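Local coordinates for fatty acid multifunctional protein (atmfp2) (Arabidopsis thaliana, PDB 2WTB), which carries out successive steps of peroxisomal fatty acid beta-oxidation, combining enoyl-CoA hydratase and 3-hydroxyacyl-CoA dehydrogenase activities in one chain, at residues N38-S41 / N42-A46; A175-G178 / H179-G182. All coordinates share one frame; numbering follows the deposited sequence.

Contact 1 (N38-S41 / N42-A46)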
loop_
_atom_site.group_PDB
_atom_site.type_symbol
_atom_site.label_atom_id
_atom_site.label_comp_id
_atom_site.label_asym_id
_atom_site.label_seq_id
_atom_site.Cartn_x
_atom_site.Cartn_y
_atom_site.Cartn_z
ATOM N N ASN A 38 -11.226 -31.018 1.895
ATOM C CA ASN A 38 -11.221 -31.883 0.726
ATOM C C ASN A 38 -9.855 -32.537 0.586
ATOM O O ASN A 38 -9.742 -33.693 0.178
ATOM C CB ASN A 38 -11.557 -31.092 -0.539
ATOM C CG ASN A 38 -13.010 -30.672 -0.594
ATOM O OD1 ASN A 38 -13.788 -30.963 0.312
ATOM N ND2 ASN A 38 -13.384 -29.981 -1.665
ATOM N N LEU A 39 -8.820 -31.782 0.932
ATOM C CA LEU A 39 -7.450 -32.272 0.890
ATOM C C LEU A 39 -7.264 -33.378 1.922
ATOM O O LEU A 39 -6.704 -34.437 1.625
ATOM C CB LEU A 39 -6.479 -31.123 1.162
ATOM C CG LEU A 39 -4.992 -31.405 0.974
ATOM C CD1 LEU A 39 -4.717 -31.852 -0.450
ATOM C CD2 LEU A 39 -4.182 -30.169 1.310
ATOM N N LYS A 40 -7.740 -33.121 3.137
ATOM C CA LYS A 40 -7.702 -34.104 4.211
ATOM C C LYS A 40 -8.326 -35.417 3.755
ATOM O O LYS A 40 -7.745 -36.485 3.935
ATOM C CB LYS A 40 -8.432 -33.568 5.447
ATOM C CG LYS A 40 -8.561 -34.563 6.592
ATOM C CD LYS A 40 -9.252 -33.922 7.789
ATOM C CE LYS A 40 -9.360 -34.878 8.969
ATOM N NZ LYS A 40 -10.511 -35.815 8.841
ATOM N N SER A 41 -9.511 -35.330 3.158
ATOM C CA SER A 41 -10.199 -36.513 2.654
ATOM C C SER A 41 -9.370 -37.190 1.573
ATOM O O SER A 41 -9.204 -38.410 1.577
ATOM C CB SER A 41 -11.579 -36.145 2.108
ATOM O OG SER A 41 -12.414 -35.638 3.136
ATOM N N ASN A 42 -8.854 -36.388 0.646
ATOM C CA ASN A 42 -7.976 -36.896 -0.399
ATOM C C ASN A 42 -6.910 -37.805 0.187
ATOM O O ASN A 42 -6.733 -38.943 -0.255
ATOM C CB ASN A 42 -7.305 -35.743 -1.147
ATOM C CG ASN A 42 -8.239 -35.044 -2.110
ATOM O OD1 ASN A 42 -9.201 -35.635 -2.603
ATOM N ND2 ASN A 42 -7.956 -33.778 -2.393
ATOM N N TYR A 43 -6.206 -37.297 1.195
ATOM C CA TYR A 43 -5.090 -38.020 1.791
ATOM C C TYR A 43 -5.523 -39.287 2.520
ATOM O O TYR A 43 -4.884 -40.332 2.397
ATOM C CB TYR A 43 -4.271 -37.103 2.710
ATOM C CG TYR A 43 -3.128 -36.423 1.989
ATOM C CD1 TYR A 43 -1.872 -37.015 1.926
ATOM C CD2 TYR A 43 -3.307 -35.203 1.351
ATOM C CE1 TYR A 43 -0.824 -36.408 1.258
ATOM C CE2 TYR A 43 -2.264 -34.587 0.681
ATOM C CZ TYR A 43 -1.024 -35.196 0.639
ATOM O OH TYR A 43 0.017 -34.591 -0.026
ATOM N N GLU A 44 -6.615 -39.194 3.268
ATOM C CA GLU A 44 -7.114 -40.347 4.004
ATOM C C GLU A 44 -7.453 -41.480 3.045
ATOM O O GLU A 44 -7.328 -42.654 3.388
ATOM C CB GLU A 44 -8.328 -39.964 4.850
ATOM C CG GLU A 44 -8.002 -38.961 5.941
ATOM C CD GLU A 44 -9.210 -38.588 6.771
ATOM O OE1 GLU A 44 -10.323 -39.050 6.444
ATOM O OE2 GLU A 44 -9.042 -37.830 7.752
ATOM N N GLU A 45 -7.871 -41.118 1.836
ATOM C CA GLU A 45 -8.169 -42.104 0.806
ATOM C C GLU A 45 -6.891 -42.644 0.174
ATOM O O GLU A 45 -6.716 -43.856 0.042
ATOM C CB GLU A 45 -9.072 -41.503 -0.274
ATOM C CG GLU A 45 -9.190 -42.363 -1.525
ATOM C CD GLU A 45 -10.135 -41.777 -2.559
ATOM O OE1 GLU A 45 -10.792 -40.757 -2.258
ATOM O OE2 GLU A 45 -10.222 -42.340 -3.672
ATOM N N ALA A 46 -6.000 -41.737 -0.215
ATOM C CA ALA A 46 -4.763 -42.116 -0.892
ATOM C C ALA A 46 -3.906 -43.039 -0.034
ATOM O O ALA A 46 -3.234 -43.934 -0.546
ATOM C CB ALA A 46 -3.976 -40.877 -1.294
#
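K40 NZ and E44 OE2, 2.7 Å apart, form the shortest polar link of this helical turn, an i to i+4 salt bridge. The ammonium group comes to the syn side of the carboxylate oxygen, lying 26° out of the carboxylate plane. K40 stays extended until its last torsion, where a bend (chi4 -81°) swings NZ across to E44, whose own chain is extended beyond CG. A methionine in place of K40 is likely to leave the E44 carboxylate without its charged mate on this helix. The backbone is held by i to i+4 hydrogen bonds, with N42 N to N38 O and Y43 N to L39 O both at 2.9 Å.

On another face, the side chains of L39 and Y43 run alongside each other in a common direction, the methyl CD1 of L39 3.8 Å from CE2 of Y43. The same ring presents its edge to L39 O, which lies in the ring plane, 3.5 Å from Y43 CD2. N42 CG, set beside its own backbone N (chi1 -76°), comes 3.1 Å from N38 O, while the amide ND2 is hydrogen-bonded to T9 OG1. Y43 OH, in turn, bonds to S105 OG.

Helix 33-46 is the crossover of a beta-alpha-beta unit of the crotonase-like region: L39, N42 and Y43 pack on I21 of strand 18-24, Y43 also on I55 and I57 of strand 54-59, and K40 meets helix 88-99.

Contact 2 (A175-G178 / H179-G182)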
loop_
_atom_site.group_PDB
_atom_site.type_symbol
_atom_site.label_atom_id
_atom_site.label_comp_id
_atom_site.label_asym_id
_atom_site.label_seq_id
_atom_site.Cartn_x
_atom_site.Cartn_y
_atom_site.Cartn_z
ATOM N N ALA A 175 11.515 -18.558 -8.152
ATOM C CA ALA A 175 11.826 -19.981 -8.075
ATOM C C ALA A 175 13.324 -20.244 -8.206
ATOM O O ALA A 175 13.881 -21.063 -7.473
ATOM C CB ALA A 175 11.051 -20.755 -9.133
ATOM N N GLU A 176 13.965 -19.548 -9.139
ATOM C CA GLU A 176 15.397 -19.712 -9.377
ATOM C C GLU A 176 16.203 -19.533 -8.095
ATOM O O GLU A 176 16.941 -20.429 -7.686
ATOM C CB GLU A 176 15.891 -18.736 -10.449
ATOM C CG GLU A 176 15.577 -19.155 -11.880
ATOM C CD GLU A 176 14.158 -18.819 -12.301
ATOM O OE1 GLU A 176 13.529 -17.952 -11.656
ATOM O OE2 GLU A 176 13.673 -19.418 -13.284
ATOM N N GLU A 177 16.060 -18.372 -7.465
ATOM C CA GLU A 177 16.754 -18.109 -6.210
ATOM C C GLU A 177 16.331 -19.121 -5.153
ATOM O O GLU A 177 17.144 -19.555 -4.337
ATOM C CB GLU A 177 16.483 -16.684 -5.722
ATOM C CG GLU A 177 17.200 -16.333 -4.427
ATOM C CD GLU A 177 17.010 -14.884 -4.021
ATOM O OE1 GLU A 177 16.458 -14.103 -4.825
ATOM O OE2 GLU A 177 17.415 -14.526 -2.896
ATOM N N GLY A 178 15.056 -19.495 -5.176
ATOM C CA GLY A 178 14.537 -20.486 -4.250
ATOM C C GLY A 178 15.220 -21.828 -4.423
ATOM O O GLY A 178 15.444 -22.554 -3.454
ATOM N N HIS A 179 15.554 -22.158 -5.666
ATOM C CA HIS A 179 16.228 -23.410 -5.979
ATOM C C HIS A 179 17.620 -23.461 -5.354
ATOM O O HIS A 179 18.014 -24.474 -4.776
ATOM C CB HIS A 179 16.320 -23.591 -7.495
ATOM C CG HIS A 179 17.042 -24.833 -7.918
ATOM N ND1 HIS A 179 16.621 -26.095 -7.564
ATOM C CD2 HIS A 179 18.148 -25.004 -8.680
ATOM C CE1 HIS A 179 17.442 -26.993 -8.082
ATOM N NE2 HIS A 179 18.376 -26.357 -8.764
ATOM N N SER A 180 18.359 -22.362 -5.467
ATOM C CA SER A 180 19.717 -22.300 -4.939
ATOM C C SER A 180 19.739 -22.242 -3.412
ATOM O O SER A 180 20.768 -22.505 -2.795
ATOM C CB SER A 180 20.472 -21.105 -5.527
ATOM O OG SER A 180 19.779 -19.891 -5.296
ATOM N N LEU A 181 18.601 -21.906 -2.813
ATOM C CA LEU A 181 18.492 -21.796 -1.361
ATOM C C LEU A 181 18.119 -23.122 -0.703
ATOM O O LEU A 181 18.314 -23.303 0.499
ATOM C CB LEU A 181 17.457 -20.736 -0.977
ATOM C CG LEU A 181 17.754 -19.281 -1.331
ATOM C CD1 LEU A 181 16.512 -18.430 -1.115
ATOM C CD2 LEU A 181 18.922 -18.757 -0.512
ATOM N N GLY A 182 17.572 -24.042 -1.489
ATOM C CA GLY A 182 17.141 -25.324 -0.960
ATOM C C GLY A 182 15.647 -25.357 -0.702
ATOM O O GLY A 182 15.124 -26.319 -0.142
#
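E177 O receives two donors from the following turn, in a short helix that ends in a Schellman motif. The firmer bond comes from the hydroxyl of S180, whose OG lies 2.8 Å from E177 O. It approaches well off the carbonyl direction (C=O...donor angle 116°), while the bond from L181 N to the same oxygen is weak. The serine can do this because its chi1 of 56° sets OG between its own backbone N and carbonyl carbon, turned back toward the previous turn. Its hydroxyl donor is thus used within the helix.

The amides show how helical pairing loosens toward a C-terminus. H179 N gives its main bond to A175 O at 2.7 Å and a weak second one to E176 O. E176 O is also the acceptor for S180 N, 3.3 Å away and in the carbonyl plane. Two residues further on, the bonds from L181 N and G182 N to G178 O are both weak, so two amides share G178 O through weak bonds. G182 N adds another weak bond to H179 O, and the positive phi of G182 (99°) turns the chain out of the helix; a beta carbon at this phi would collide with the carbonyl oxygen of L181.

Just past this end, I184 is a partner twice: its carbonyl oxygen accepts H179 ND1, and its backbone is hydrogen-bonded to that of G178. E177 OE2 has a long, weak ion pair with K162 of helix 160-169. Apolar contact is slight: the E177 and L181 side chains cross at an angle, with E177 CG 4.0 Å from L181 CD1. L181 CG also sets carbon against carbonyl oxygen, 3.1 Å from E177 O.

Both contacts illustrate how neighbouring turns of one helix hold together, yet their chemistry follows their place in the hydratase/isomerase region. Contact 1 lies on the crossover helix 33-46, with one face buried against strands and another carrying charge, so side chains add a salt bridge and an apolar pair to strong backbone bonds. Contact 2 belongs to the shorter helix 175-181 and includes its end; backbone groups and one serine hydroxyl carry it, and several bonds are weak. Each combines buried and exposed residues, so neither is wholly core or wholly surface. Contacts 1 and 2 share no element and do not touch, the nearest atoms of contact 1 and contact 2 being about 17 Å apart.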